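Local structure of uncharacterized protein (Wolinella succinogenes, 3JYG) at residues 48-53 and 161-166. The protein is of unknown function but belongs to the 6-pyruvoyl tetrahydropterin synthase family and binds a zinc ion. Numbering follows the deposited sequence.
Sequences VHLESR and VKVSSV
The carbonyl oxygen of His49 is gripped at a beta bulge: Ser164 N donates to His49 O over 2.9 Å, tilted from the carbonyl plane, and the CA of Val163 adds a CH···O contact. Ser164 OG lies 3.4 Å from His49 O, at best a weak bond. The register shifts by one residue, from His49 opposite Ser165 to Leu50 opposite Val163, which leaves Ser164, with a helix-like psi of -36°, as the extra residue. His49 N closes the bulge, donating to Ser165 O at 2.9 Å; regular antiparallel pairing continues at Val48 with Val166 on one side and, on the other, from Leu50 to Glu51, which exchanges two backbone bonds with Lys162.

On one face, the imidazole stands beside Ser165, with His49 CD2 3.5 Å from Ser165 OG; the ring's NE2 bonds to Glu167 and the hydroxyl to Arg177. With CG anti to the backbone N in both (chi1 175° and 170°), Glu51 and Lys162 leave the sheet side by side, but OE2 meets the lysine's CD (3.8 Å) and no salt bridge forms: Glu51 OE1 turns to Gln6 and Lys162 NZ to Asn180 O. On the other face, Leu50 spreads its methyls, CD2 to Val163 CG2 (3.9 Å) and CD1 to Val161 CG2.

Strands 40-52 and 162-169 thus join within the sheet between strands 3-17 and 174-180, with Val48, Val163 and Val166 packed against helix 141-155.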
# COMPACT_ATOMS: atom_id res chain seq x y z
N VAL A 48 4.90 4.05 9.74
CA VAL A 48 4.46 5.26 10.48
C VAL A 48 4.03 6.34 9.48
O VAL A 48 4.79 6.66 8.57
CB VAL A 48 5.64 5.82 11.33
CG1 VAL A 48 5.29 7.17 11.98
CG2 VAL A 48 6.05 4.82 12.35
N HIS A 49 2.82 6.87 9.62
CA HIS A 49 2.34 7.93 8.73
C HIS A 49 2.24 9.23 9.51
O HIS A 49 1.61 9.28 10.58
CB HIS A 49 0.97 7.56 8.14
CG HIS A 49 0.98 6.28 7.36
ND1 HIS A 49 1.05 6.26 5.99
CD2 HIS A 49 0.93 4.99 7.76
CE1 HIS A 49 1.00 5.00 5.57
NE2 HIS A 49 0.94 4.21 6.64
N LEU A 50 2.93 10.26 9.00
CA LEU A 50 3.02 11.53 9.70
C LEU A 50 2.35 12.51 8.76
O LEU A 50 2.42 12.30 7.54
CB LEU A 50 4.47 11.94 9.94
CG LEU A 50 5.33 11.06 10.88
CD1 LEU A 50 6.68 11.75 11.17
CD2 LEU A 50 4.56 10.74 12.20
N GLU A 51 1.73 13.56 9.31
CA GLU A 51 0.87 14.48 8.54
C GLU A 51 0.99 15.95 8.95
O GLU A 51 1.10 16.26 10.14
CB GLU A 51 -0.60 13.98 8.69
CG GLU A 51 -1.64 14.85 8.06
CD GLU A 51 -3.05 14.33 8.22
OE1 GLU A 51 -3.40 13.34 7.56
OE2 GLU A 51 -3.83 14.94 8.98
N SER A 52 0.94 16.86 7.98
CA SER A 52 0.85 18.30 8.24
C SER A 52 -0.06 18.93 7.20
O SER A 52 -0.34 18.34 6.13
CB SER A 52 2.23 18.97 8.17
OG SER A 52 2.89 18.58 6.96
N ARG A 53 -0.50 20.15 7.50
CA ARG A 53 -1.31 20.88 6.55
C ARG A 53 -0.47 21.83 5.74
O ARG A 53 -0.98 22.41 4.80
CB ARG A 53 -2.46 21.65 7.24
CG ARG A 53 -3.22 20.80 8.24
CD ARG A 53 -3.84 19.56 7.60
NE ARG A 53 -4.82 18.95 8.50
CZ ARG A 53 -6.13 19.25 8.52
NH1 ARG A 53 -6.62 20.16 7.67
NH2 ARG A 53 -6.93 18.65 9.38
N VAL A 161 4.22 18.05 13.71
CA VAL A 161 3.42 17.20 12.80
C VAL A 161 2.53 16.26 13.62
O VAL A 161 2.81 16.02 14.80
CB VAL A 161 4.32 16.38 11.80
CG1 VAL A 161 5.25 17.29 11.01
CG2 VAL A 161 5.12 15.33 12.54
N LYS A 162 1.46 15.76 13.02
CA LYS A 162 0.59 14.74 13.64
C LYS A 162 1.01 13.31 13.24
O LYS A 162 1.49 13.11 12.14
CB LYS A 162 -0.84 15.01 13.15
CG LYS A 162 -1.89 13.93 13.49
CD LYS A 162 -3.15 14.16 12.62
CE LYS A 162 -4.15 12.99 12.70
NZ LYS A 162 -4.58 12.61 14.08
N VAL A 163 0.84 12.31 14.10
CA VAL A 163 0.88 10.90 13.64
C VAL A 163 -0.53 10.48 13.20
O VAL A 163 -1.39 10.35 14.03
CB VAL A 163 1.28 9.92 14.77
CG1 VAL A 163 1.52 8.51 14.20
CG2 VAL A 163 2.51 10.40 15.49
N SER A 164 -0.75 10.23 11.91
CA SER A 164 -2.11 9.97 11.45
C SER A 164 -2.50 8.51 11.59
O SER A 164 -3.69 8.18 11.90
CB SER A 164 -2.30 10.46 10.02
OG SER A 164 -1.44 9.76 9.20
N SER A 165 -1.54 7.62 11.38
CA SER A 165 -1.73 6.21 11.74
C SER A 165 -0.42 5.42 11.77
O SER A 165 0.64 5.91 11.34
CB SER A 165 -2.70 5.53 10.76
OG SER A 165 -2.10 5.46 9.45
N VAL A 166 -0.51 4.19 12.27
CA VAL A 166 0.60 3.25 12.23
C VAL A 166 0.08 1.94 11.67
O VAL A 166 -1.00 1.50 12.05
CB VAL A 166 1.09 3.00 13.64
CG1 VAL A 166 2.07 1.81 13.69
CG2 VAL A 166 1.73 4.25 14.18